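Local coordinates for lumazine-binding protein (Silicibacter pomeroyi DSS-3, PDB 3FKA) that is of unknown function but has an NTF2-like fold and belongs to a putative lumazine-binding family, so it may bind a small ligand, at residues H7-Y18 with L101-I112. Residues are numbered along the deposited sequence; the frame is centred on the assembly and turned at random.
Sequences HIAALTALVETY and LTVLLHEGSWRI. With EDO (1,2-ethanediol), chain Q.
Trp110 lies between Leu11 of the helix and Leu105 of its own hairpin, one on each face of the indole. Leu11 makes a CH-pi contact: its CG sits 4.0 Å from the centroid of the five-membered ring, 11° off the normal. With CG beside the backbone N (chi1 -71°), Leu11 can lay CD2 on the same face, 3.6 Å from Trp110 CD2. Ala10 CB comes obliquely to Trp110 CD1.

His7 CG and ND1 lie at the indole edge, near its plane; Trp110 CZ2 in turn lies over one face of the imidazole. The two ring planes are inclined at 79°. His7 ND1 is 3.1 Å from Trp110 NE1. His7 CE1 also touches Leu105 CD2 at 3.4 Å.

Further along, the packing is apolar. The Leu14 and Val103 side chains run past each other in opposite directions, with Leu14 CD2 3.6 Å from Val103 CG1. Leu14 CD2 also reaches Ile112 CG1 at 4.0 Å. Tyr18 CB ends the row against Ile112 CD1, while Tyr18 OH hydrogen-bonds to Asp99.

With an alanine here in place of Trp110, a gap would probably open between Leu11 and Leu105, and His7 would lose its aromatic neighbour. The N-terminal helix of this NTF2-like fold is held on the curved sheet here mainly by apolar and aromatic packing.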
ATOM      1  N   HIS B   7      15.268  -7.602   1.639  1.00 25.57           N
ATOM      2  CA  HIS B   7      15.134  -6.142   1.704  1.00 25.77           C
ATOM      3  C   HIS B   7      14.059  -5.728   2.720  1.00 25.30           C
ATOM      4  O   HIS B   7      14.247  -4.764   3.446  1.00 24.12           O
ATOM      5  CB  HIS B   7      14.866  -5.506   0.333  1.00 27.68           C
ATOM      6  CG  HIS B   7      16.036  -5.594  -0.598  1.00 28.70           C
ATOM      7  ND1 HIS B   7      17.303  -5.194  -0.226  1.00 28.86           N
ATOM      8  CD2 HIS B   7      16.120  -5.941  -1.905  1.00 29.46           C
ATOM      9  CE1 HIS B   7      18.129  -5.369  -1.244  1.00 29.39           C
ATOM     10  NE2 HIS B   7      17.434  -5.802  -2.279  1.00 29.32           N
ATOM     11  N   ILE B   8      12.934  -6.447   2.754  1.00 24.13           N
ATOM     12  CA  ILE B   8      11.862  -6.137   3.723  1.00 24.43           C
ATOM     13  C   ILE B   8      12.361  -6.325   5.160  1.00 23.75           C
ATOM     14  O   ILE B   8      12.038  -5.503   6.049  1.00 23.31           O
ATOM     15  CB  ILE B   8      10.578  -6.917   3.388  1.00 24.42           C
ATOM     16  CG1 ILE B   8       9.982  -6.300   2.124  1.00 24.62           C
ATOM     17  CG2 ILE B   8       9.564  -6.829   4.520  1.00 24.10           C
ATOM     18  CD1 ILE B   8       8.898  -7.107   1.497  1.00 24.17           C
ATOM     19  N   ALA B   9      13.160  -7.368   5.402  1.00 23.92           N
ATOM     20  CA  ALA B   9      13.756  -7.583   6.728  1.00 23.36           C
ATOM     21  C   ALA B   9      14.683  -6.395   7.084  1.00 22.70           C
ATOM     22  O   ALA B   9      14.669  -5.875   8.215  1.00 21.83           O
ATOM     23  CB  ALA B   9      14.505  -8.912   6.762  1.00 23.33           C
ATOM     24  N   ALA B  10      15.466  -5.930   6.110  1.00 22.84           N
ATOM     25  CA  ALA B  10      16.369  -4.775   6.340  1.00 23.06           C
ATOM     26  C   ALA B  10      15.599  -3.484   6.660  1.00 22.85           C
ATOM     27  O   ALA B  10      15.980  -2.707   7.552  1.00 22.57           O
ATOM     28  CB  ALA B  10      17.291  -4.569   5.151  1.00 22.94           C
ATOM     29  N   LEU B  11      14.491  -3.281   5.951  1.00 23.17           N
ATOM     30  CA  LEU B  11      13.623  -2.119   6.142  1.00 23.17           C
ATOM     31  C   LEU B  11      12.938  -2.183   7.511  1.00 23.42           C
ATOM     32  O   LEU B  11      12.785  -1.158   8.183  1.00 23.85           O
ATOM     33  CB  LEU B  11      12.610  -2.016   4.975  1.00 23.27           C
ATOM     34  CG  LEU B  11      13.209  -1.589   3.627  1.00 22.29           C
ATOM     35  CD1 LEU B  11      12.271  -1.991   2.425  1.00 22.60           C
ATOM     36  CD2 LEU B  11      13.562  -0.106   3.595  1.00 23.00           C
ATOM     37  N   THR B  12      12.562  -3.392   7.935  1.00 23.85           N
ATOM     38  CA  THR B  12      11.940  -3.613   9.238  1.00 24.36           C
ATOM     39  C   THR B  12      12.951  -3.216  10.328  1.00 24.32           C
ATOM     40  O   THR B  12      12.576  -2.525  11.296  1.00 23.23           O
ATOM     41  CB  THR B  12      11.446  -5.078   9.385  1.00 25.11           C
ATOM     42  OG1 THR B  12      10.456  -5.340   8.369  1.00 26.51           O
ATOM     43  CG2 THR B  12      10.833  -5.311  10.733  1.00 26.20           C
ATOM     44  N   ALA B  13      14.207  -3.644  10.156  1.00 23.89           N
ATOM     45  CA  ALA B  13      15.300  -3.286  11.094  1.00 24.29           C
ATOM     46  C   ALA B  13      15.512  -1.777  11.100  1.00 25.04           C
ATOM     47  O   ALA B  13      15.726  -1.191  12.163  1.00 25.93           O
ATOM     48  CB  ALA B  13      16.592  -3.971  10.730  1.00 23.93           C
ATOM     49  N   LEU B  14      15.493  -1.165   9.915  1.00 25.38           N
ATOM     50  CA  LEU B  14      15.644   0.281   9.766  1.00 25.38           C
ATOM     51  C   LEU B  14      14.567   1.012  10.554  1.00 24.73           C
ATOM     52  O   LEU B  14      14.875   1.982  11.247  1.00 24.85           O
ATOM     53  CB  LEU B  14      15.613   0.691   8.291  1.00 25.64           C
ATOM     54  CG  LEU B  14      15.679   2.187   7.962  1.00 26.65           C
ATOM     55  CD1 LEU B  14      16.981   2.759   8.442  1.00 27.57           C
ATOM     56  CD2 LEU B  14      15.499   2.412   6.442  1.00 26.88           C
ATOM     57  N   VAL B  15      13.316   0.558  10.470  1.00 24.80           N
ATOM     58  CA  VAL B  15      12.215   1.198  11.207  1.00 25.05           C
ATOM     59  C   VAL B  15      12.463   1.111  12.720  1.00 25.26           C
ATOM     60  O   VAL B  15      12.293   2.086  13.431  1.00 25.37           O
ATOM     61  CB  VAL B  15      10.855   0.584  10.872  1.00 25.14           C
ATOM     62  CG1 VAL B  15       9.776   1.204  11.759  1.00 24.81           C
ATOM     63  CG2 VAL B  15      10.528   0.818   9.408  1.00 24.73           C
ATOM     64  N   GLU B  16      12.870  -0.062  13.199  1.00 26.90           N
ATOM     65  CA  GLU B  16      13.170  -0.231  14.612  1.00 28.15           C
ATOM     66  C   GLU B  16      14.305   0.718  15.051  1.00 27.14           C
ATOM     67  O   GLU B  16      14.214   1.362  16.094  1.00 26.46           O
ATOM     68  CB  GLU B  16      13.533  -1.675  14.931  1.00 29.35           C
ATOM     69  CG  GLU B  16      13.820  -1.877  16.430  1.00 31.19           C
ATOM     70  CD  GLU B  16      13.967  -3.338  16.838  1.00 32.12           C
ATOM     71  OE1 GLU B  16      14.027  -4.238  15.976  1.00 35.05           O
ATOM     72  OE2 GLU B  16      14.023  -3.594  18.061  1.00 35.20           O
ATOM     73  N   THR B  17      15.348   0.822  14.238  1.00 26.07           N
ATOM     74  CA  THR B  17      16.468   1.709  14.527  1.00 25.84           C
ATOM     75  C   THR B  17      15.992   3.160  14.585  1.00 25.67           C
ATOM     76  O   THR B  17      16.376   3.924  15.482  1.00 25.43           O
ATOM     77  CB  THR B  17      17.590   1.540  13.489  1.00 25.76           C
ATOM     78  OG1 THR B  17      18.064   0.187  13.546  1.00 26.40           O
ATOM     79  CG2 THR B  17      18.719   2.488  13.795  1.00 26.45           C
ATOM     80  N   TYR B  18      15.174   3.525  13.597  1.00 25.37           N
ATOM     81  CA  TYR B  18      14.592   4.854  13.525  1.00 26.57           C
ATOM     82  C   TYR B  18      13.779   5.227  14.757  1.00 25.41           C
ATOM     83  O   TYR B  18      14.056   6.244  15.390  1.00 25.19           O
ATOM     84  CB  TYR B  18      13.743   4.996  12.227  1.00 29.10           C
ATOM     85  CG  TYR B  18      12.657   6.022  12.309  1.00 29.59           C
ATOM     86  CD1 TYR B  18      12.953   7.345  12.517  1.00 30.58           C
ATOM     87  CD2 TYR B  18      11.319   5.657  12.164  1.00 30.65           C
ATOM     88  CE1 TYR B  18      11.962   8.264  12.612  1.00 31.04           C
ATOM     89  CE2 TYR B  18      10.315   6.570  12.263  1.00 30.33           C
ATOM     90  CZ  TYR B  18      10.624   7.876  12.493  1.00 30.69           C
ATOM     91  OH  TYR B  18       9.578   8.780  12.591  1.00 31.16           O
ATOM     92  N   LEU B 101       7.479   7.272   5.024  1.00 26.71           N
ATOM     93  CA  LEU B 101       8.906   7.375   4.755  0.50 26.67           C
ATOM     94  C   LEU B 101       9.259   6.945   3.332  1.00 27.15           C
ATOM     95  O   LEU B 101       8.687   5.982   2.858  1.00 27.09           O
ATOM     96  CB  LEU B 101       9.662   6.442   5.712  0.50 26.99           C
ATOM     97  CG  LEU B 101       9.555   6.531   7.248  0.50 27.24           C
ATOM     98  CD1 LEU B 101      10.169   5.268   7.906  0.50 27.73           C
ATOM     99  CD2 LEU B 101      10.196   7.781   7.836  0.50 26.90           C
ATOM    100  N   THR B 102      10.177   7.653   2.665  1.00 26.17           N
ATOM    101  CA  THR B 102      10.681   7.273   1.335  1.00 25.81           C
ATOM    102  C   THR B 102      12.107   6.832   1.689  1.00 24.38           C
ATOM    103  O   THR B 102      12.779   7.501   2.505  1.00 24.05           O
ATOM    104  CB  THR B 102      10.645   8.363   0.256  1.00 26.35           C
ATOM    105  OG1 THR B 102      11.244   9.567   0.745  1.00 28.48           O
ATOM    106  CG2 THR B 102       9.205   8.639  -0.132  1.00 27.02           C
ATOM    107  N   VAL B 103      12.559   5.719   1.103  1.00 23.94           N
ATOM    108  CA  VAL B 103      13.849   5.127   1.456  1.00 23.55           C
ATOM    109  C   VAL B 103      14.544   4.670   0.189  1.00 23.52           C
ATOM    110  O   VAL B 103      13.869   4.240  -0.763  1.00 23.33           O
ATOM    111  CB  VAL B 103      13.642   3.902   2.389  1.00 23.95           C
ATOM    112  CG1 VAL B 103      14.950   3.507   3.097  1.00 23.97           C
ATOM    113  CG2 VAL B 103      12.557   4.164   3.467  1.00 23.65           C
ATOM    114  N   LEU B 104      15.870   4.757   0.186  1.00 23.25           N
ATOM    115  CA  LEU B 104      16.684   4.361  -0.951  1.00 23.61           C
ATOM    116  C   LEU B 104      17.754   3.377  -0.507  1.00 23.51           C
ATOM    117  O   LEU B 104      18.399   3.588   0.519  1.00 23.45           O
ATOM    118  CB  LEU B 104      17.389   5.557  -1.556  1.00 24.06           C
ATOM    119  CG  LEU B 104      18.233   5.351  -2.820  1.00 23.71           C
ATOM    120  CD1 LEU B 104      17.351   5.079  -4.051  1.00 23.92           C
ATOM    121  CD2 LEU B 104      19.134   6.573  -3.070  1.00 23.99           C
ATOM    122  N   LEU B 105      17.939   2.324  -1.293  1.00 23.40           N
ATOM    123  CA  LEU B 105      18.986   1.342  -1.069  1.00 23.28           C
ATOM    124  C   LEU B 105      20.185   1.966  -1.755  1.00 23.67           C
ATOM    125  O   LEU B 105      20.209   2.029  -2.984  1.00 23.06           O
ATOM    126  CB  LEU B 105      18.648  -0.005  -1.690  1.00 23.73           C
ATOM    127  CG  LEU B 105      19.738  -1.088  -1.663  1.00 23.66           C
ATOM    128  CD1 LEU B 105      20.158  -1.455  -0.263  1.00 23.77           C
ATOM    129  CD2 LEU B 105      19.215  -2.313  -2.406  1.00 23.87           C
ATOM    130  N   HIS B 106      21.187   2.374  -0.986  1.00 23.33           N
ATOM    131  CA  HIS B 106      22.347   3.052  -1.554  1.00 23.92           C
ATOM    132  C   HIS B 106      23.618   2.533  -0.900  1.00 23.77           C
ATOM    133  O   HIS B 106      23.712   2.476   0.333  1.00 23.52           O
ATOM    134  CB  HIS B 106      22.183   4.552  -1.358  1.00 24.10           C
ATOM    135  CG  HIS B 106      23.321   5.359  -1.885  1.00 24.26           C
ATOM    136  ND1 HIS B 106      23.612   5.449  -3.231  1.00 24.07           N
ATOM    137  CD2 HIS B 106      24.208   6.156  -1.252  1.00 25.06           C
ATOM    138  CE1 HIS B 106      24.670   6.224  -3.393  1.00 25.18           C
ATOM    139  NE2 HIS B 106      25.049   6.669  -2.209  1.00 24.74           N
ATOM    140  N   GLU B 107      24.584   2.152  -1.733  1.00 23.91           N
ATOM    141  CA  GLU B 107      25.855   1.601  -1.247  1.00 24.45           C
ATOM    142  C   GLU B 107      25.649   0.406  -0.284  1.00 23.93           C
ATOM    143  O   GLU B 107      26.301   0.311   0.756  1.00 23.76           O
ATOM    144  CB  GLU B 107      26.696   2.707  -0.621  1.00 24.78           C
ATOM    145  CG  GLU B 107      27.025   3.768  -1.630  1.00 25.64           C
ATOM    146  CD  GLU B 107      27.859   4.897  -1.084  1.00 26.12           C
ATOM    147  OE1 GLU B 107      28.027   5.044   0.150  1.00 27.05           O
ATOM    148  OE2 GLU B 107      28.328   5.653  -1.948  1.00 27.61           O
ATOM    149  N   GLY B 108      24.690  -0.458  -0.612  1.00 23.40           N
ATOM    150  CA  GLY B 108      24.441  -1.666   0.188  1.00 24.94           C
ATOM    151  C   GLY B 108      23.524  -1.568   1.391  1.00 25.81           C
ATOM    152  O   GLY B 108      23.292  -2.587   2.063  1.00 26.45           O
ATOM    153  N   SER B 109      22.983  -0.383   1.670  1.00 25.22           N
ATOM    154  CA  SER B 109      22.083  -0.260   2.812  1.00 25.07           C
ATOM    155  C   SER B 109      20.933   0.741   2.558  1.00 24.70           C
ATOM    156  O   SER B 109      21.073   1.680   1.781  1.00 23.87           O
ATOM    157  CB  SER B 109      22.871   0.109   4.057  1.00 26.15           C
ATOM    158  OG  SER B 109      23.448   1.383   3.975  1.00 26.54           O
ATOM    159  N   TRP B 110      19.802   0.470   3.195  1.00 24.12           N
ATOM    160  CA  TRP B 110      18.602   1.304   3.097  1.00 24.02           C
ATOM    161  C   TRP B 110      18.780   2.528   3.973  1.00 24.49           C
ATOM    162  O   TRP B 110      19.182   2.390   5.142  1.00 24.44           O
ATOM    163  CB  TRP B 110      17.362   0.510   3.483  1.00 24.07           C
ATOM    164  CG  TRP B 110      17.039  -0.586   2.517  1.00 23.91           C
ATOM    165  CD1 TRP B 110      17.426  -1.893   2.593  1.00 24.21           C
ATOM    166  CD2 TRP B 110      16.272  -0.461   1.324  1.00 24.09           C
ATOM    167  NE1 TRP B 110      16.921  -2.600   1.518  1.00 24.07           N
ATOM    168  CE2 TRP B 110      16.218  -1.737   0.718  1.00 24.31           C
ATOM    169  CE3 TRP B 110      15.644   0.614   0.686  1.00 23.91           C
ATOM    170  CZ2 TRP B 110      15.535  -1.972  -0.478  1.00 24.34           C
ATOM    171  CZ3 TRP B 110      14.949   0.369  -0.504  1.00 23.98           C
ATOM    172  CH2 TRP B 110      14.894  -0.908  -1.064  1.00 24.15           C
ATOM    173  N   ARG B 111      18.497   3.717   3.426  1.00 23.78           N
ATOM    174  CA  ARG B 111      18.693   4.970   4.163  1.00 23.77           C
ATOM    175  C   ARG B 111      17.510   5.880   3.828  1.00 24.03           C
ATOM    176  O   ARG B 111      17.056   5.935   2.680  1.00 24.24           O
ATOM    177  CB  ARG B 111      20.045   5.576   3.814  1.00 24.33           C
ATOM    178  CG  ARG B 111      20.528   6.627   4.771  1.00 24.49           C
ATOM    179  CD  ARG B 111      21.903   7.087   4.360  1.00 24.59           C
ATOM    180  NE  ARG B 111      22.448   8.009   5.350  1.00 24.57           N
ATOM    181  CZ  ARG B 111      23.430   8.872   5.134  1.00 25.21           C
ATOM    182  NH1 ARG B 111      23.974   9.033   3.934  1.00 24.82           N
ATOM    183  NH2 ARG B 111      23.825   9.650   6.139  1.00 25.18           N
ATOM    184  N   ILE B 112      17.027   6.587   4.833  1.00 23.33           N
ATOM    185  CA  ILE B 112      15.812   7.394   4.704  1.00 23.60           C
ATOM    186  C   ILE B 112      16.039   8.723   3.980  1.00 23.41           C
ATOM    187  O   ILE B 112      16.917   9.521   4.337  1.00 23.73           O
ATOM    188  CB  ILE B 112      15.167   7.648   6.067  1.00 23.85           C
ATOM    189  CG1 ILE B 112      14.877   6.332   6.803  1.00 24.33           C
ATOM    190  CG2 ILE B 112      13.878   8.460   5.852  1.00 23.73           C
ATOM    191  CD1 ILE B 112      14.496   6.520   8.303  1.00 23.86           C
TER
HETATM  192  C1  EDO Q 124      23.910   3.934   6.364  1.00 36.97           C
HETATM  193  O1  EDO Q 124      24.175   4.030   4.950  1.00 37.03           O
HETATM  194  C2  EDO Q 124      22.440   3.683   6.624  1.00 36.87           C
HETATM  195  O2  EDO Q 124      21.962   2.667   5.750  1.00 36.93           O